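Local atomic coordinates of SusD homolog (Bacteroides ovatus, PDB entry 4F53), a protein that probably binds mucin O-glycans at the cell surface as a SusD-family outer-membrane lipoprotein, presumably for uptake. Residues 25-36 with 178-186; 279-288 with 297-305. One frame throughout, in Å; residues are numbered along the deposited sequence.

Contact 1. Residues 25-36 with 178-186; sequences WYLVRSLALNLQ and FSSSADRIY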
# COMPACT_ATOMS: atom_id res chain seq x y z
N TRP A 25 -23.48 -12.65 -20.48
CA TRP A 25 -22.84 -13.00 -19.19
C TRP A 25 -21.35 -13.20 -19.38
O TRP A 25 -20.56 -12.83 -18.52
CB TRP A 25 -23.48 -14.26 -18.56
CG TRP A 25 -22.51 -15.12 -17.79
CD1 TRP A 25 -21.97 -16.31 -18.19
CD2 TRP A 25 -21.87 -14.79 -16.55
NE1 TRP A 25 -21.05 -16.75 -17.27
CE2 TRP A 25 -20.97 -15.83 -16.25
CE3 TRP A 25 -21.95 -13.70 -15.67
CZ2 TRP A 25 -20.17 -15.83 -15.11
CZ3 TRP A 25 -21.16 -13.69 -14.54
CH2 TRP A 25 -20.28 -14.74 -14.27
N TYR A 26 -20.95 -13.80 -20.52
CA TYR A 26 -19.54 -14.08 -20.78
C TYR A 26 -18.71 -12.78 -20.75
O TYR A 26 -17.65 -12.76 -20.12
CB TYR A 26 -19.37 -14.80 -22.14
CG TYR A 26 -17.97 -15.31 -22.38
CD1 TYR A 26 -17.60 -16.59 -21.99
CD2 TYR A 26 -17.01 -14.50 -22.98
CE1 TYR A 26 -16.31 -17.06 -22.19
CE2 TYR A 26 -15.70 -14.96 -23.18
CZ TYR A 26 -15.36 -16.25 -22.80
OH TYR A 26 -14.09 -16.73 -23.02
N LEU A 27 -19.21 -11.70 -21.40
CA LEU A 27 -18.54 -10.39 -21.46
C LEU A 27 -18.56 -9.69 -20.09
O LEU A 27 -17.53 -9.18 -19.69
CB LEU A 27 -19.16 -9.49 -22.55
CG LEU A 27 -18.64 -8.04 -22.68
CD1 LEU A 27 -17.12 -7.97 -22.91
CD2 LEU A 27 -19.36 -7.31 -23.78
N VAL A 28 -19.72 -9.69 -19.39
CA VAL A 28 -19.92 -9.07 -18.06
C VAL A 28 -18.91 -9.66 -17.04
O VAL A 28 -18.25 -8.91 -16.33
CB VAL A 28 -21.40 -9.21 -17.61
CG1 VAL A 28 -21.58 -8.97 -16.11
CG2 VAL A 28 -22.31 -8.29 -18.41
N ARG A 29 -18.77 -11.01 -17.02
CA ARG A 29 -17.85 -11.78 -16.18
C ARG A 29 -16.41 -11.36 -16.48
O ARG A 29 -15.61 -11.19 -15.56
CB ARG A 29 -18.04 -13.28 -16.47
CG ARG A 29 -16.92 -14.20 -16.01
CD ARG A 29 -16.82 -15.41 -16.91
NE ARG A 29 -15.55 -16.12 -16.72
CZ ARG A 29 -15.26 -17.29 -17.27
NH1 ARG A 29 -16.14 -17.90 -18.07
NH2 ARG A 29 -14.09 -17.87 -17.03
N SER A 30 -16.09 -11.22 -17.76
CA SER A 30 -14.78 -10.81 -18.26
C SER A 30 -14.43 -9.38 -17.77
O SER A 30 -13.32 -9.17 -17.28
CB SER A 30 -14.77 -10.90 -19.78
OG SER A 30 -13.48 -10.60 -20.30
N LEU A 31 -15.38 -8.43 -17.87
CA LEU A 31 -15.21 -7.03 -17.47
C LEU A 31 -15.05 -6.92 -15.96
O LEU A 31 -14.14 -6.22 -15.52
CB LEU A 31 -16.39 -6.16 -17.96
CG LEU A 31 -16.62 -6.10 -19.49
CD1 LEU A 31 -17.96 -5.51 -19.83
CD2 LEU A 31 -15.51 -5.36 -20.20
N ALA A 32 -15.90 -7.63 -15.18
CA ALA A 32 -15.86 -7.67 -13.71
C ALA A 32 -14.48 -8.16 -13.22
O ALA A 32 -13.91 -7.60 -12.29
CB ALA A 32 -16.96 -8.58 -13.17
N LEU A 33 -13.94 -9.19 -13.90
CA LEU A 33 -12.65 -9.77 -13.60
C LEU A 33 -11.50 -8.78 -13.82
O LEU A 33 -10.58 -8.77 -13.00
CB LEU A 33 -12.41 -11.06 -14.43
CG LEU A 33 -12.99 -12.36 -13.88
CD1 LEU A 33 -12.73 -13.49 -14.86
CD2 LEU A 33 -12.42 -12.70 -12.49
N ASN A 34 -11.53 -7.97 -14.91
CA ASN A 34 -10.48 -7.01 -15.20
C ASN A 34 -10.54 -5.86 -14.13
O ASN A 34 -9.50 -5.40 -13.66
CB ASN A 34 -10.61 -6.48 -16.65
CG ASN A 34 -10.67 -7.53 -17.78
OD1 ASN A 34 -10.34 -8.72 -17.62
ND2 ASN A 34 -11.09 -7.10 -18.97
N LEU A 35 -11.75 -5.42 -13.77
CA LEU A 35 -11.94 -4.36 -12.77
C LEU A 35 -11.43 -4.83 -11.42
O LEU A 35 -10.73 -4.07 -10.74
CB LEU A 35 -13.41 -3.91 -12.68
CG LEU A 35 -14.07 -3.34 -13.98
CD1 LEU A 35 -15.46 -2.84 -13.68
CD2 LEU A 35 -13.25 -2.19 -14.62
N GLN A 36 -11.72 -6.10 -11.07
CA GLN A 36 -11.26 -6.68 -9.80
C GLN A 36 -9.73 -6.72 -9.71
O GLN A 36 -9.14 -6.42 -8.67
CB GLN A 36 -11.83 -8.09 -9.65
CG GLN A 36 -11.55 -8.71 -8.31
CD GLN A 36 -12.04 -10.12 -8.22
OE1 GLN A 36 -11.47 -11.05 -8.82
NE2 GLN A 36 -13.09 -10.32 -7.46
N PHE A 178 -22.86 -15.44 -6.09
CA PHE A 178 -22.86 -15.14 -7.52
C PHE A 178 -21.82 -16.06 -8.17
O PHE A 178 -21.17 -16.83 -7.45
CB PHE A 178 -22.63 -13.65 -7.83
CG PHE A 178 -21.34 -13.05 -7.34
CD1 PHE A 178 -21.25 -12.52 -6.06
CD2 PHE A 178 -20.25 -12.92 -8.20
CE1 PHE A 178 -20.06 -11.92 -5.62
CE2 PHE A 178 -19.07 -12.31 -7.76
CZ PHE A 178 -18.98 -11.83 -6.47
N SER A 179 -21.71 -16.05 -9.50
CA SER A 179 -20.84 -16.95 -10.25
C SER A 179 -19.38 -16.80 -9.83
O SER A 179 -18.81 -15.70 -9.91
CB SER A 179 -20.99 -16.72 -11.75
OG SER A 179 -20.28 -17.70 -12.49
N SER A 180 -18.79 -17.92 -9.38
CA SER A 180 -17.42 -17.99 -8.90
C SER A 180 -16.38 -17.65 -9.99
O SER A 180 -15.28 -17.19 -9.65
CB SER A 180 -17.14 -19.37 -8.31
OG SER A 180 -17.18 -20.36 -9.32
N SER A 181 -16.73 -17.83 -11.27
CA SER A 181 -15.84 -17.52 -12.38
C SER A 181 -15.62 -16.00 -12.55
O SER A 181 -14.64 -15.62 -13.20
CB SER A 181 -16.34 -18.14 -13.68
OG SER A 181 -17.59 -17.58 -14.06
N ALA A 182 -16.53 -15.14 -11.99
CA ALA A 182 -16.41 -13.67 -12.07
C ALA A 182 -15.64 -13.11 -10.86
O ALA A 182 -15.45 -11.89 -10.78
CB ALA A 182 -17.80 -13.04 -12.12
N ASP A 183 -15.20 -13.98 -9.92
CA ASP A 183 -14.54 -13.52 -8.70
C ASP A 183 -13.39 -14.43 -8.30
O ASP A 183 -13.60 -15.53 -7.80
CB ASP A 183 -15.60 -13.45 -7.58
CG ASP A 183 -15.13 -13.05 -6.19
OD1 ASP A 183 -13.98 -12.54 -6.06
OD2 ASP A 183 -15.91 -13.21 -5.23
N ARG A 184 -12.16 -13.94 -8.48
CA ARG A 184 -10.96 -14.70 -8.15
C ARG A 184 -10.45 -14.35 -6.75
O ARG A 184 -9.32 -14.71 -6.40
CB ARG A 184 -9.86 -14.48 -9.21
CG ARG A 184 -10.29 -14.89 -10.61
CD ARG A 184 -9.18 -14.69 -11.65
NE ARG A 184 -8.11 -15.68 -11.50
CZ ARG A 184 -8.18 -16.93 -11.95
NH1 ARG A 184 -9.26 -17.36 -12.59
NH2 ARG A 184 -7.18 -17.77 -11.74
N ILE A 185 -11.28 -13.68 -5.95
CA ILE A 185 -10.92 -13.32 -4.58
C ILE A 185 -11.76 -14.12 -3.58
O ILE A 185 -11.19 -14.76 -2.70
CB ILE A 185 -11.01 -11.78 -4.33
CG1 ILE A 185 -9.92 -11.03 -5.17
CG2 ILE A 185 -10.88 -11.45 -2.82
CD1 ILE A 185 -9.94 -9.55 -5.09
N TYR A 186 -13.10 -14.06 -3.69
CA TYR A 186 -14.00 -14.72 -2.74
C TYR A 186 -14.89 -15.78 -3.39
O TYR A 186 -15.75 -16.37 -2.71
CB TYR A 186 -14.88 -13.70 -2.01
CG TYR A 186 -14.11 -12.78 -1.09
CD1 TYR A 186 -13.29 -13.30 -0.08
CD2 TYR A 186 -14.28 -11.40 -1.15
CE1 TYR A 186 -12.63 -12.45 0.82
CE2 TYR A 186 -13.60 -10.55 -0.28
CZ TYR A 186 -12.80 -11.08 0.72
OH TYR A 186 -12.18 -10.24 1.60
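D183 OD1 is gripped by three N-H groups: the side-chain amide of Q36, with NE2 2.8 Å from OD1, and the backbone N atoms of I185 and Y186. The bond from I185 N makes an Asx turn, and the one from Y186 N extends it to an Asx motif, in the loop that leads to helix 190-207 of this TPR-like fold; Q36 joins it from helix 25-37. None of the three lies in the carboxylate plane: Q36 NE2 comes from one side, about 43° out of it, and the two backbone N atoms from the other, about 45° out. The other oxygen, OD2, is bonded to W193 NE1 and G188 N, so both ends of this buried carboxylate are occupied, which would probably favour its charged form.

Q36 reaches across with CG anti to its backbone N (chi1 -174°) and the chain extended beyond. While NE2 serves the aspartate, OE1 accepts from R184 N at 3.0 Å, in the carbonyl plane on a lone pair. The amide thus bridges consecutive residues of the loop, and these two bonds fix which way round it lies. I185 CD1 packs alongside Q36 CG, the two side chains running past each other in opposite directions.

Farther back along the helix, aliphatic and polar groups mix. L33 lays CD2 against the aliphatic CG of R184, whose guanidinium turns off to the carbonyls of K244 and V245, and L33 CD1 meets S181 O. A182 sits beside R29 CG. In one of the two conformers of W25, its ring reaches A182 CB and S181 OG. S181 CB lies over one face of the R29 guanidinium, while S181 OG shares a 3.1 Å hydrogen bond with S179 OG.

Contact 2. Residues 279-288 with 297-305; sequences REAYYDKSTF and TGEESYVGL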
# COMPACT_ATOMS: atom_id res chain seq x y z
N ARG A 279 9.91 -13.70 9.26
CA ARG A 279 11.08 -13.52 8.37
C ARG A 279 11.14 -14.65 7.36
O ARG A 279 11.20 -14.37 6.15
CB ARG A 279 12.41 -13.41 9.12
CG ARG A 279 12.61 -12.01 9.70
CD ARG A 279 13.82 -11.96 10.63
NE ARG A 279 13.70 -12.96 11.70
CZ ARG A 279 14.66 -13.24 12.57
NH1 ARG A 279 15.82 -12.61 12.51
NH2 ARG A 279 14.46 -14.15 13.51
N GLU A 280 11.03 -15.91 7.85
CA GLU A 280 11.04 -17.11 7.02
C GLU A 280 9.79 -17.17 6.14
O GLU A 280 9.85 -17.76 5.08
CB GLU A 280 11.22 -18.40 7.86
CG GLU A 280 10.08 -18.74 8.82
CD GLU A 280 10.37 -19.38 10.18
OE1 GLU A 280 11.33 -20.19 10.26
OE2 GLU A 280 9.60 -19.13 11.14
N ALA A 281 8.68 -16.51 6.53
CA ALA A 281 7.52 -16.55 5.64
C ALA A 281 7.64 -15.54 4.49
O ALA A 281 7.12 -15.78 3.42
CB ALA A 281 6.24 -16.33 6.42
N TYR A 282 8.34 -14.42 4.72
CA TYR A 282 8.45 -13.29 3.77
C TYR A 282 9.63 -13.36 2.83
O TYR A 282 9.52 -12.99 1.67
CB TYR A 282 8.58 -11.96 4.54
CG TYR A 282 7.36 -11.48 5.28
CD1 TYR A 282 6.17 -12.22 5.29
CD2 TYR A 282 7.36 -10.25 5.92
CE1 TYR A 282 5.02 -11.73 5.89
CE2 TYR A 282 6.21 -9.76 6.54
CZ TYR A 282 5.05 -10.51 6.53
OH TYR A 282 3.93 -10.05 7.16
N TYR A 283 10.80 -13.74 3.36
CA TYR A 283 11.98 -13.67 2.52
C TYR A 283 13.03 -14.67 2.94
O TYR A 283 12.87 -15.37 3.93
CB TYR A 283 12.55 -12.22 2.52
CG TYR A 283 12.57 -11.52 3.87
CD1 TYR A 283 13.51 -11.86 4.84
CD2 TYR A 283 11.67 -10.49 4.17
CE1 TYR A 283 13.54 -11.21 6.08
CE2 TYR A 283 11.68 -9.86 5.41
CZ TYR A 283 12.63 -10.21 6.35
OH TYR A 283 12.72 -9.53 7.53
N ASP A 284 14.14 -14.70 2.19
CA ASP A 284 15.25 -15.61 2.43
C ASP A 284 16.46 -14.89 3.00
O ASP A 284 16.55 -13.67 2.93
CB ASP A 284 15.65 -16.29 1.11
CG ASP A 284 14.71 -17.38 0.64
OD1 ASP A 284 14.38 -18.25 1.46
OD2 ASP A 284 14.43 -17.45 -0.57
N LYS A 285 17.41 -15.67 3.51
CA LYS A 285 18.68 -15.13 3.97
C LYS A 285 19.48 -14.69 2.72
O LYS A 285 19.17 -15.08 1.58
CB LYS A 285 19.45 -16.15 4.82
CG LYS A 285 18.73 -16.48 6.12
CD LYS A 285 19.66 -17.07 7.14
CE LYS A 285 18.89 -17.55 8.34
NZ LYS A 285 19.77 -18.25 9.31
N SER A 286 20.45 -13.83 2.94
CA SER A 286 21.33 -13.28 1.91
C SER A 286 22.10 -14.40 1.17
O SER A 286 22.27 -15.49 1.71
CB SER A 286 22.29 -12.28 2.55
OG SER A 286 23.07 -12.93 3.54
N THR A 287 22.54 -14.13 -0.07
CA THR A 287 23.26 -15.09 -0.91
C THR A 287 24.54 -14.41 -1.46
O THR A 287 24.84 -14.50 -2.66
CB THR A 287 22.33 -15.60 -2.04
OG1 THR A 287 21.99 -14.49 -2.86
CG2 THR A 287 21.04 -16.26 -1.53
N PHE A 288 25.25 -13.66 -0.58
CA PHE A 288 26.46 -12.93 -0.96
C PHE A 288 27.57 -13.88 -1.45
O PHE A 288 28.30 -13.51 -2.38
CB PHE A 288 26.95 -12.05 0.19
CG PHE A 288 26.03 -10.90 0.50
CD1 PHE A 288 25.72 -9.95 -0.47
CD2 PHE A 288 25.46 -10.76 1.76
CE1 PHE A 288 24.88 -8.88 -0.17
CE2 PHE A 288 24.62 -9.69 2.05
CZ PHE A 288 24.33 -8.76 1.08
N THR A 297 33.53 -12.56 2.58
CA THR A 297 34.16 -13.03 3.83
C THR A 297 33.23 -13.00 5.04
O THR A 297 33.58 -13.55 6.09
CB THR A 297 35.44 -12.23 4.14
OG1 THR A 297 35.09 -10.90 4.52
CG2 THR A 297 36.42 -12.21 2.98
N GLY A 298 32.08 -12.35 4.90
CA GLY A 298 31.12 -12.25 5.99
C GLY A 298 30.26 -13.50 6.15
O GLY A 298 30.58 -14.57 5.63
N GLU A 299 29.15 -13.33 6.85
CA GLU A 299 28.15 -14.38 7.11
C GLU A 299 26.86 -14.07 6.36
O GLU A 299 26.62 -12.92 5.99
CB GLU A 299 27.87 -14.47 8.63
CG GLU A 299 29.10 -14.75 9.49
CD GLU A 299 29.52 -13.71 10.52
OE1 GLU A 299 28.70 -12.83 10.88
OE2 GLU A 299 30.68 -13.78 10.98
N GLU A 300 26.03 -15.09 6.13
CA GLU A 300 24.70 -14.91 5.52
C GLU A 300 23.68 -14.71 6.62
O GLU A 300 23.79 -15.35 7.67
CB GLU A 300 24.30 -16.07 4.59
CG GLU A 300 25.33 -16.42 3.51
CD GLU A 300 25.65 -15.46 2.38
OE1 GLU A 300 25.12 -14.33 2.36
OE2 GLU A 300 26.45 -15.85 1.50
N SER A 301 22.71 -13.79 6.42
CA SER A 301 21.66 -13.50 7.41
C SER A 301 20.47 -12.88 6.74
O SER A 301 20.48 -12.69 5.52
CB SER A 301 22.20 -12.54 8.47
OG SER A 301 22.64 -11.33 7.86
N TYR A 302 19.45 -12.53 7.52
CA TYR A 302 18.31 -11.77 6.99
C TYR A 302 18.76 -10.32 6.95
O TYR A 302 18.96 -9.71 8.01
CB TYR A 302 17.06 -11.94 7.84
CG TYR A 302 16.49 -13.34 7.77
CD1 TYR A 302 15.90 -13.81 6.60
CD2 TYR A 302 16.48 -14.17 8.89
CE1 TYR A 302 15.30 -15.08 6.55
CE2 TYR A 302 15.87 -15.42 8.85
CZ TYR A 302 15.29 -15.87 7.68
OH TYR A 302 14.73 -17.13 7.60
N VAL A 303 19.07 -9.81 5.74
CA VAL A 303 19.59 -8.47 5.61
C VAL A 303 19.17 -7.88 4.26
O VAL A 303 19.46 -8.43 3.20
CB VAL A 303 21.13 -8.40 5.87
CG1 VAL A 303 21.94 -9.29 4.90
CG2 VAL A 303 21.63 -6.95 5.89
N GLY A 304 18.46 -6.77 4.33
CA GLY A 304 17.96 -6.09 3.16
C GLY A 304 18.95 -5.12 2.57
O GLY A 304 20.06 -4.94 3.09
N LEU A 305 18.56 -4.50 1.47
CA LEU A 305 19.39 -3.52 0.79
C LEU A 305 18.85 -2.10 1.13
O LEU A 305 17.65 -1.93 1.35
CB LEU A 305 19.33 -3.82 -0.72
CG LEU A 305 20.14 -2.97 -1.68
CD1 LEU A 305 21.64 -3.17 -1.48
CD2 LEU A 305 19.75 -3.29 -3.10
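The Y302 ring is clamped between two aliphatic chains: R279 CB lies over the centre of one face, 3.9 Å from the centroid, and K285 CG over the opposite face at 3.8 Å. Both are CH-pi contacts, each carbon close to the ring normal. Y283, which also packs on T268 and M271 of helix 265-273, brings its own edge to the same tyrosine, CE1 3.5 Å from Y302 CD1, with the planes at an oblique 67°. The extended K285 chain continues over the same face to bring its CE against Y302 CE2. R279 bends at chi3 (-56°), which brings one guanidinium face over the Y302 CD2 side; its NE and NH1 are bonded to D276 O and N272 OD1.

Beyond the tyrosine the two segments, which flank short helix 288-291 of this SusD/RagB-family protein, are laced together around S286. Its N donates to S301 O at 2.8 Å, and its OG accepts from S301 N at 3.0 Å while donating to E300 OE1 at 2.7 Å. That hydroxyl takes the anti lone pair of OE1; F288 N comes to the same oxygen from the syn side, tilted out of the carboxylate plane, at 3.0 Å. OE2 is bonded to G289 N, so the E300 carboxylate receives the N-H groups of F288 and G289, at the start of the helix. V303 CG1 packs against S286 CB and the edge of the F288 ring.

With the carboxylate facing a serine hydroxyl and the N-terminal end of a helix, its negative charge would probably be stabilised; these bonds hold the two segments together without regular strand pairing.

In the fold
Both contacts lie toward the periphery of a largely helical chain, each centred 24 Å from its middle. They come in series: contact 1 closes at residue 186, well before contact 2 opens at 279. Their centres are 39 Å apart and their nearest atoms about 17 Å, so neither touches the other, and they share no helix or strand. Contact 1 ties N-terminal helix 25-37 to the loop between helices 152-173 and 190-207, spanning 141 intervening residues, 85 of them helical. Contact 2 is local, closing a short excursion around helix 288-291. One therefore joins distant parts of the SusD/RagB chain, while the other shapes an irregular loop region.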